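Local coordinates for protein nickel-dependent hydrogenase large subunit (Allochromatium vinosum, PDB 3MYR) that oxidises molecular hydrogen at a nickel-iron centre, as the catalytic subunit of a membrane-bound heterodimeric hydrogenase, probably recycling the hydrogen released by nitrogenase, at residues B[8-13]-B[544-549]. Numbering follows the deposited sequence.
Sequences DPITRI and EILRTI
I10 meets helix 543-551 with both branches. Its CD1 methyl lies 4.0 Å from CD2 of L546, the two side chains running antiparallel past one another, while its CG2 methyl comes within 4.2 Å of CG2 of I549, whose side chain lies roughly perpendicular to it. With CG1 of I10 beside its backbone N (chi1 -61°) and CG2 anti to that N, CD1, carried by CG1, reaches L546 and CG2 reaches I549, three residues further along the helix. The other methyl of L546, CD1, sits 4.1 Å from NH2 of R12, oblique to the guanidinium plane. That group is positioned by other partners: NH1 binds the carbonyl of L111 and forms a salt bridge with D115, while NE and NH2 bond to backbone carbonyls of Q46 and A47 of the small subunit. L17 and I19 of strand 17-24 touch both I10 and I549, extending the apolar cluster. NE2 of H550, the next residue of the helix, hydrogen-bonds to the carbonyl O of T11. No hydrogen bond joins 8-13 to 544-549 themselves: apolar packing and a methyl against the guanidinium make this contact, and the buried charge of R12 is probably balanced by D115, with carbonyls of both subunits taking up its N-H groups.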
loop_
_atom_site.group_PDB
_atom_site.type_symbol
_atom_site.label_atom_id
_atom_site.label_comp_id
_atom_site.label_asym_id
_atom_site.label_seq_id
_atom_site.Cartn_x
_atom_site.Cartn_y
_atom_site.Cartn_z
ATOM N N ASP B 8 14.811 3.075 -14.079
ATOM C CA ASP B 8 14.561 3.964 -12.952
ATOM C C ASP B 8 13.801 5.173 -13.525
ATOM O O ASP B 8 14.347 5.907 -14.309
ATOM C CB ASP B 8 15.914 4.361 -12.372
ATOM C CG ASP B 8 15.799 5.163 -11.112
ATOM O OD1 ASP B 8 16.846 5.369 -10.433
ATOM O OD2 ASP B 8 14.683 5.661 -10.823
ATOM N N PRO B 9 12.526 5.372 -13.155
ATOM C CA PRO B 9 11.777 4.628 -12.123
ATOM C C PRO B 9 11.166 3.351 -12.686
ATOM O O PRO B 9 10.733 3.309 -13.814
ATOM C CB PRO B 9 10.619 5.581 -11.750
ATOM C CG PRO B 9 10.416 6.481 -13.011
ATOM C CD PRO B 9 11.795 6.535 -13.701
ATOM N N ILE B 10 11.069 2.325 -11.873
ATOM C CA ILE B 10 10.093 1.297 -12.097
ATOM C C ILE B 10 8.750 1.958 -11.778
ATOM O O ILE B 10 8.528 2.430 -10.663
ATOM C CB ILE B 10 10.356 0.099 -11.100
ATOM C CG1 ILE B 10 11.785 -0.484 -11.377
ATOM C CG2 ILE B 10 9.294 -1.070 -11.273
ATOM C CD1 ILE B 10 11.837 -1.299 -12.694
ATOM N N THR B 11 7.827 1.918 -12.706
ATOM C CA THR B 11 6.484 2.418 -12.421
ATOM C C THR B 11 5.503 1.248 -12.200
ATOM O O THR B 11 5.861 0.084 -12.323
ATOM C CB THR B 11 5.998 3.287 -13.576
ATOM O OG1 THR B 11 6.016 2.498 -14.780
ATOM C CG2 THR B 11 6.987 4.532 -13.767
ATOM N N ARG B 12 4.259 1.577 -11.880
ATOM C CA ARG B 12 3.277 0.556 -11.560
ATOM C C ARG B 12 3.749 -0.341 -10.447
ATOM O O ARG B 12 3.534 -1.559 -10.479
ATOM C CB ARG B 12 2.851 -0.212 -12.821
ATOM C CG ARG B 12 1.791 0.647 -13.546
ATOM C CD ARG B 12 1.286 -0.017 -14.831
ATOM N NE ARG B 12 2.360 -0.220 -15.818
ATOM C CZ ARG B 12 2.814 -1.403 -16.253
ATOM N NH1 ARG B 12 2.357 -2.574 -15.791
ATOM N NH2 ARG B 12 3.710 -1.439 -17.240
ATOM N N ILE B 13 4.456 0.268 -9.492
ATOM C CA ILE B 13 4.609 -0.309 -8.169
ATOM C C ILE B 13 4.232 0.785 -7.178
ATOM O O ILE B 13 3.896 1.929 -7.564
ATOM C CB ILE B 13 6.120 -0.736 -7.911
ATOM C CG1 ILE B 13 7.059 0.500 -7.985
ATOM C CG2 ILE B 13 6.563 -1.706 -8.934
ATOM C CD1 ILE B 13 8.472 0.259 -7.393
ATOM N N GLU B 544 10.188 -7.353 -20.125
ATOM C CA GLU B 544 10.403 -8.633 -19.474
ATOM C C GLU B 544 10.833 -8.435 -18.040
ATOM O O GLU B 544 10.538 -9.245 -17.186
ATOM C CB GLU B 544 11.471 -9.459 -20.196
ATOM C CG GLU B 544 11.161 -9.781 -21.712
ATOM C CD GLU B 544 11.693 -8.732 -22.706
ATOM O OE1 GLU B 544 11.905 -9.080 -23.891
ATOM O OE2 GLU B 544 11.888 -7.546 -22.349
ATOM N N ILE B 545 11.568 -7.369 -17.768
ATOM C CA ILE B 545 11.939 -7.053 -16.396
ATOM C C ILE B 545 10.666 -6.711 -15.592
ATOM O O ILE B 545 10.446 -7.246 -14.491
ATOM C CB ILE B 545 12.968 -5.907 -16.375
ATOM C CG1 ILE B 545 14.345 -6.469 -16.739
ATOM C CG2 ILE B 545 13.013 -5.232 -14.962
ATOM C CD1 ILE B 545 15.477 -5.338 -16.870
ATOM N N LEU B 546 9.814 -5.867 -16.178
ATOM C CA LEU B 546 8.636 -5.394 -15.506
ATOM C C LEU B 546 7.724 -6.573 -15.181
ATOM O O LEU B 546 7.157 -6.617 -14.123
ATOM C CB LEU B 546 7.893 -4.362 -16.377
ATOM C CG LEU B 546 8.672 -3.066 -16.708
ATOM C CD1 LEU B 546 7.770 -2.123 -17.523
ATOM C CD2 LEU B 546 9.161 -2.366 -15.477
ATOM N N ARG B 547 7.532 -7.493 -16.121
ATOM C CA ARG B 547 6.597 -8.593 -15.839
ATOM C C ARG B 547 6.971 -9.323 -14.562
ATOM O O ARG B 547 6.111 -9.613 -13.767
ATOM C CB ARG B 547 6.600 -9.610 -17.008
ATOM C CG ARG B 547 5.769 -9.174 -18.126
ATOM C CD ARG B 547 5.912 -10.086 -19.356
ATOM N NE ARG B 547 5.050 -9.573 -20.386
ATOM C CZ ARG B 547 4.733 -10.181 -21.519
ATOM N NH1 ARG B 547 5.291 -11.335 -21.865
ATOM N NH2 ARG B 547 3.888 -9.584 -22.334
ATOM N N THR B 548 8.263 -9.616 -14.383
ATOM C CA THR B 548 8.747 -10.379 -13.246
ATOM C C THR B 548 8.816 -9.523 -11.990
ATOM O O THR B 548 8.273 -9.918 -10.916
ATOM C CB THR B 548 10.089 -11.045 -13.559
ATOM O OG1 THR B 548 9.866 -12.128 -14.466
ATOM C CG2 THR B 548 10.778 -11.649 -12.285
ATOM N N ILE B 549 9.326 -8.306 -12.132
ATOM C CA ILE B 549 9.382 -7.428 -10.933
ATOM C C ILE B 549 7.925 -7.181 -10.425
ATOM O O ILE B 549 7.654 -7.324 -9.255
ATOM C CB ILE B 549 10.187 -6.111 -11.205
ATOM C CG1 ILE B 549 11.712 -6.372 -11.355
ATOM C CG2 ILE B 549 9.965 -5.045 -10.123
ATOM C CD1 ILE B 549 12.371 -7.161 -10.254
#